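DNA polymerase III, beta subunit (Eubacterium rectale, PDB 3T0P) probably tethers DNA polymerases and other proteins to DNA as a ring-shaped head-to-tail homodimer encircling the duplex, making synthesis processive. Local coordinates at residues G157-I162 against K192-G197; K345-I350 against I358-P363. All coordinates share one frame; numbering follows the deposited sequence.

In the fold
Contact 1 (157-162 with 192-197) precedes contact 2 (345-350 with 358-363) along the chain, the first in the central domain and the second in the C-terminal domain. Both nevertheless belong to one antiparallel sheet. Contact 1 joins strand 187-196, the outermost strand within the chain, to strand 157-163; strands 166-172 and 176-184 follow, and then come strands 357-361 and 348-351 of contact 2. The two centres lie about 21 Å apart, with nearest atoms about 9 Å apart and no direct touch. Because strand 176-184 pairs with strand 357-361, the sheet runs without a break from one domain into the next, giving this part of the ring a continuous wall.

Contact 1: residues G157-I162 against K192-G197; sequences GELFEI and KVVVPG
Phe160 meets Val193 and Val195 on one face of an antiparallel strand pair. Its CG lies anti to the carbonyl carbon, beside the backbone N (chi1 -87°), which carries CD1 to 3.6 Å from Val195 CG2, a methyl crossing obliquely to the ring. At the root of the side chain, Phe160 CB rests 4.0 Å from Val193 CG2. Leu200 of helix 197-206 touches both Phe160 and Val195, so aromatic and beta-branched valine pack between sheet and helix. Backbone bonds fix this register: Phe160 N gives a nearly straight bond of 2.7 Å to Val193 O, Val193 N returns one to Phe160 O, and Glu158 and Val195 form a second reciprocal pair. Packing is also close at Gly157, where CA lies 3.1 Å from Val195 O and a beta carbon would run into that oxygen and into Val194 CG1. The buried carboxylate of Glu158 turns from the partner strand, its OE1 bonded to Thr142.

On the opposite face Leu159 CD1 packs against Val194 CG2 (4.1 Å) and Lys192 CG (3.8 Å). Only the Glu161-Lys192 end loosens toward solvent: these extended chains run side by side, touching through their CG atoms. Their opposite charges probably attract only weakly, Glu161 OE2 standing 4.6 Å from Lys192 NZ, while Glu161 OE1 makes a salt bridge to Arg168. Long polar chains suit this border, packing their aliphatic parts. A sheet layer backed by helix 197-206, entered directly from Pro196 at the N-cap, is the layered build of DNA-encircling processivity rings, with strands outside and helices facing the DNA channel.

Contact 2: residues K345-I350 against I358-P363; sequences KAPCFI and IYLILP
The beta hairpin of strands 348-351 and 357-361 is zipped by two reciprocal backbone pairs, Cys348 with Ile361 and Ile350 with Tyr359. Ile350 N lies 2.7 Å from Tyr359 O, and Cys348 N meets Ile361 O almost straight (178°). On one face, Phe349 lies alongside two aliphatic chains: Ile358 CG2 comes to the ring edge at CD2, 3.7 Å away, and Leu360 CD1 approaches CE2 at 3.6 Å. Leu360 extends with CG anti to its own N (chi1 -178°), spreading its branch between that ring and Pro347, whose CB is 3.8 Å from Leu360 CG. An alanine at Leu360 would probably both deprive the Phe349 ring of support at CE2 and leave a gap beside Pro347. Pro347 precedes the first hydrogen-bonded pair, so its missing N-H costs the hairpin none of these bonds; its CG lies against Leu362 CD2. On the other face, Ile350 CD1 crosses Ile361 CD1 at 3.8 Å, and both isoleucines pack on Phe325 of helix 322-329. Tyr359 OH is hydrogen-bonded to Gln141 O and Arg180 NE. Backbone hydrogen bonds join Phe349 to Tyr340 of strand 336-341 and Leu360 to Ile177 of strand 176-184.

Contact 1: residues G157-I162 against K192-G197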
loop_
_atom_site.group_PDB
_atom_site.type_symbol
_atom_site.label_atom_id
_atom_site.label_comp_id
_atom_site.label_asym_id
_atom_site.label_seq_id
_atom_site.Cartn_x
_atom_site.Cartn_y
_atom_site.Cartn_z
ATOM N N GLY B 157 17.952 11.593 17.209
ATOM C CA GLY B 157 18.998 10.789 16.601
ATOM C C GLY B 157 19.255 9.484 17.323
ATOM O O GLY B 157 18.563 9.150 18.286
ATOM N N GLU B 158 20.233 8.719 16.829
ATOM C CA GLU B 158 20.689 7.490 17.455
ATOM C C GLU B 158 22.143 7.605 17.815
ATOM O O GLU B 158 22.950 8.025 16.977
ATOM C CB GLU B 158 20.491 6.275 16.566
ATOM C CG GLU B 158 19.037 6.002 16.271
ATOM C CD GLU B 158 18.663 4.558 16.025
ATOM O OE1 GLU B 158 19.453 3.795 15.427
ATOM O OE2 GLU B 158 17.541 4.198 16.430
ATOM N N LEU B 159 22.482 7.228 19.052
ATOM C CA LEU B 159 23.861 7.173 19.487
ATOM C C LEU B 159 24.567 5.976 18.823
ATOM O O LEU B 159 24.040 4.860 18.821
ATOM C CB LEU B 159 23.952 7.053 21.022
ATOM C CG LEU B 159 25.373 6.916 21.612
ATOM C CD1 LEU B 159 26.093 8.251 21.641
ATOM C CD2 LEU B 159 25.319 6.328 23.003
ATOM N N PHE B 160 25.759 6.226 18.267
ATOM C CA PHE B 160 26.643 5.210 17.712
ATOM C C PHE B 160 27.911 5.245 18.562
ATOM O O PHE B 160 28.581 6.275 18.609
ATOM C CB PHE B 160 26.901 5.469 16.221
ATOM C CG PHE B 160 25.841 4.845 15.343
ATOM C CD1 PHE B 160 24.550 5.372 15.293
ATOM C CD2 PHE B 160 26.127 3.732 14.565
ATOM C CE1 PHE B 160 23.561 4.782 14.503
ATOM C CE2 PHE B 160 25.137 3.145 13.763
ATOM C CZ PHE B 160 23.854 3.668 13.751
ATOM N N GLU B 161 28.187 4.164 19.318
ATOM C CA GLU B 161 29.335 4.103 20.219
ATOM C C GLU B 161 30.219 2.885 19.931
ATOM O O GLU B 161 29.733 1.756 19.864
ATOM C CB GLU B 161 28.852 4.084 21.660
ATOM C CG GLU B 161 29.928 4.336 22.692
ATOM C CD GLU B 161 29.425 4.322 24.123
ATOM O OE1 GLU B 161 28.216 4.069 24.338
ATOM O OE2 GLU B 161 30.251 4.552 25.037
ATOM N N ILE B 162 31.513 3.140 19.741
ATOM C CA ILE B 162 32.531 2.134 19.438
ATOM C C ILE B 162 33.617 2.201 20.491
ATOM O O ILE B 162 34.095 3.288 20.805
ATOM C CB ILE B 162 33.128 2.348 18.018
ATOM C CG1 ILE B 162 32.122 2.001 16.921
ATOM C CG2 ILE B 162 34.431 1.562 17.828
ATOM C CD1 ILE B 162 32.301 2.818 15.631
ATOM N N LYS B 192 32.032 8.141 19.752
ATOM C CA LYS B 192 30.702 8.330 20.327
ATOM C C LYS B 192 30.041 9.493 19.586
ATOM O O LYS B 192 30.432 10.640 19.768
ATOM C CB LYS B 192 30.849 8.604 21.841
ATOM C CG LYS B 192 29.697 8.116 22.686
ATOM C CD LYS B 192 29.809 8.608 24.128
ATOM C CE LYS B 192 28.487 8.473 24.851
ATOM N NZ LYS B 192 28.607 8.685 26.330
ATOM N N VAL B 193 29.096 9.194 18.694
ATOM C CA VAL B 193 28.410 10.200 17.875
ATOM C C VAL B 193 26.896 9.958 17.847
ATOM O O VAL B 193 26.431 8.839 18.093
ATOM C CB VAL B 193 28.970 10.274 16.430
ATOM C CG1 VAL B 193 30.444 10.678 16.428
ATOM C CG2 VAL B 193 28.733 8.977 15.647
ATOM N N VAL B 194 26.138 11.006 17.512
ATOM C CA VAL B 194 24.690 10.926 17.416
ATOM C C VAL B 194 24.313 11.242 15.955
ATOM O O VAL B 194 24.528 12.359 15.464
ATOM C CB VAL B 194 23.954 11.823 18.446
ATOM C CG1 VAL B 194 22.441 11.606 18.384
ATOM C CG2 VAL B 194 24.463 11.569 19.861
ATOM N N VAL B 195 23.797 10.218 15.273
ATOM C CA VAL B 195 23.393 10.252 13.877
ATOM C C VAL B 195 21.907 10.645 13.798
ATOM O O VAL B 195 21.098 9.987 14.450
ATOM C CB VAL B 195 23.653 8.888 13.152
ATOM C CG1 VAL B 195 23.372 9.002 11.654
ATOM C CG2 VAL B 195 25.084 8.381 13.407
ATOM N N PRO B 196 21.528 11.653 12.968
ATOM C CA PRO B 196 20.104 12.009 12.838
ATOM C C PRO B 196 19.234 10.811 12.440
ATOM O O PRO B 196 19.693 9.947 11.692
ATOM C CB PRO B 196 20.105 13.063 11.719
ATOM C CG PRO B 196 21.479 13.651 11.768
ATOM C CD PRO B 196 22.377 12.519 12.119
ATOM N N GLY B 197 18.013 10.757 12.977
ATOM C CA GLY B 197 17.057 9.691 12.712
ATOM C C GLY B 197 16.711 9.584 11.249
ATOM O O GLY B 197 16.712 8.480 10.693
#

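Contact 2: residues K345-I350 against I358-P363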
loop_
_atom_site.group_PDB
_atom_site.type_symbol
_atom_site.label_atom_id
_atom_site.label_comp_id
_atom_site.label_asym_id
_atom_site.label_seq_id
_atom_site.Cartn_x
_atom_site.Cartn_y
_atom_site.Cartn_z
ATOM N N LYS B 345 6.545 0.959 39.367
ATOM C CA LYS B 345 6.915 2.315 38.975
ATOM C C LYS B 345 8.324 2.349 38.370
ATOM O O LYS B 345 8.684 3.364 37.784
ATOM C CB LYS B 345 6.810 3.254 40.187
ATOM C CG LYS B 345 5.380 3.719 40.445
ATOM C CD LYS B 345 5.200 4.317 41.840
ATOM C CE LYS B 345 3.969 5.190 41.986
ATOM N NZ LYS B 345 2.719 4.541 41.492
ATOM N N ALA B 346 9.100 1.243 38.479
ATOM C CA ALA B 346 10.470 1.118 37.968
ATOM C C ALA B 346 10.494 0.629 36.510
ATOM O O ALA B 346 9.559 -0.040 36.080
ATOM C CB ALA B 346 11.265 0.157 38.841
ATOM N N PRO B 347 11.583 0.855 35.750
ATOM C CA PRO B 347 11.613 0.348 34.367
ATOM C C PRO B 347 11.537 -1.175 34.244
ATOM O O PRO B 347 11.897 -1.900 35.167
ATOM C CB PRO B 347 12.971 0.830 33.852
ATOM C CG PRO B 347 13.359 1.953 34.727
ATOM C CD PRO B 347 12.815 1.612 36.068
ATOM N N CYS B 348 11.033 -1.656 33.110
ATOM C CA CYS B 348 11.037 -3.074 32.783
ATOM C C CYS B 348 12.125 -3.272 31.727
ATOM O O CYS B 348 12.248 -2.443 30.817
ATOM C CB CYS B 348 9.670 -3.554 32.297
ATOM S SG CYS B 348 9.674 -5.241 31.618
ATOM N N PHE B 349 12.911 -4.344 31.837
ATOM C CA PHE B 349 13.949 -4.625 30.841
ATOM C C PHE B 349 13.672 -5.909 30.097
ATOM O O PHE B 349 13.392 -6.930 30.716
ATOM C CB PHE B 349 15.343 -4.732 31.479
ATOM C CG PHE B 349 15.845 -3.519 32.217
ATOM C CD1 PHE B 349 15.515 -3.312 33.550
ATOM C CD2 PHE B 349 16.741 -2.642 31.618
ATOM C CE1 PHE B 349 16.003 -2.198 34.246
ATOM C CE2 PHE B 349 17.254 -1.544 32.321
ATOM C CZ PHE B 349 16.877 -1.326 33.630
ATOM N N ILE B 350 13.756 -5.854 28.772
ATOM C CA ILE B 350 13.719 -7.023 27.914
ATOM C C ILE B 350 15.178 -7.273 27.554
ATOM O O ILE B 350 15.810 -6.411 26.926
ATOM C CB ILE B 350 12.810 -6.926 26.669
ATOM C CG1 ILE B 350 11.447 -6.260 26.977
ATOM C CG2 ILE B 350 12.662 -8.320 26.033
ATOM C CD1 ILE B 350 10.522 -6.043 25.674
ATOM N N ILE B 358 19.135 -4.750 24.876
ATOM C CA ILE B 358 18.429 -4.299 26.085
ATOM C C ILE B 358 17.339 -3.347 25.651
ATOM O O ILE B 358 17.634 -2.320 25.047
ATOM C CB ILE B 358 19.282 -3.647 27.205
ATOM C CG1 ILE B 358 20.531 -4.460 27.575
ATOM C CG2 ILE B 358 18.384 -3.407 28.448
ATOM C CD1 ILE B 358 21.549 -3.696 28.553
ATOM N N TYR B 359 16.088 -3.709 25.903
ATOM C CA TYR B 359 14.951 -2.833 25.645
ATOM C C TYR B 359 14.390 -2.437 27.012
ATOM O O TYR B 359 13.980 -3.298 27.795
ATOM C CB TYR B 359 13.899 -3.465 24.717
ATOM C CG TYR B 359 14.429 -3.694 23.322
ATOM C CD1 TYR B 359 14.451 -2.669 22.385
ATOM C CD2 TYR B 359 14.955 -4.929 22.950
ATOM C CE1 TYR B 359 15.002 -2.858 21.119
ATOM C CE2 TYR B 359 15.487 -5.135 21.683
ATOM C CZ TYR B 359 15.536 -4.089 20.780
ATOM O OH TYR B 359 16.070 -4.300 19.526
ATOM N N LEU B 360 14.524 -1.155 27.354
ATOM C CA LEU B 360 14.032 -0.593 28.625
ATOM C C LEU B 360 12.723 0.103 28.320
ATOM O O LEU B 360 12.679 0.894 27.397
ATOM C CB LEU B 360 15.068 0.383 29.219
ATOM C CG LEU B 360 14.774 1.061 30.568
ATOM C CD1 LEU B 360 16.036 1.625 31.151
ATOM C CD2 LEU B 360 13.774 2.239 30.434
ATOM N N ILE B 361 11.661 -0.216 29.037
ATOM C CA ILE B 361 10.359 0.416 28.825
ATOM C C ILE B 361 9.892 0.940 30.173
ATOM O O ILE B 361 9.908 0.193 31.134
ATOM C CB ILE B 361 9.330 -0.580 28.167
ATOM C CG1 ILE B 361 9.820 -1.092 26.788
ATOM C CG2 ILE B 361 7.938 0.045 28.050
ATOM C CD1 ILE B 361 9.310 -2.471 26.402
ATOM N N LEU B 362 9.490 2.208 30.251
ATOM C CA LEU B 362 8.961 2.752 31.491
ATOM C C LEU B 362 7.501 2.354 31.609
ATOM O O LEU B 362 6.758 2.459 30.639
ATOM C CB LEU B 362 9.098 4.285 31.614
ATOM C CG LEU B 362 10.495 4.895 31.716
ATOM C CD1 LEU B 362 10.407 6.422 31.792
ATOM C CD2 LEU B 362 11.257 4.373 32.914
ATOM N N PRO B 363 7.060 1.898 32.790
ATOM C CA PRO B 363 5.658 1.545 32.945
ATOM C C PRO B 363 4.799 2.791 33.175
ATOM O O PRO B 363 5.319 3.870 33.459
ATOM C CB PRO B 363 5.679 0.656 34.203
ATOM C CG PRO B 363 6.756 1.194 35.009
ATOM C CD PRO B 363 7.802 1.712 34.051
#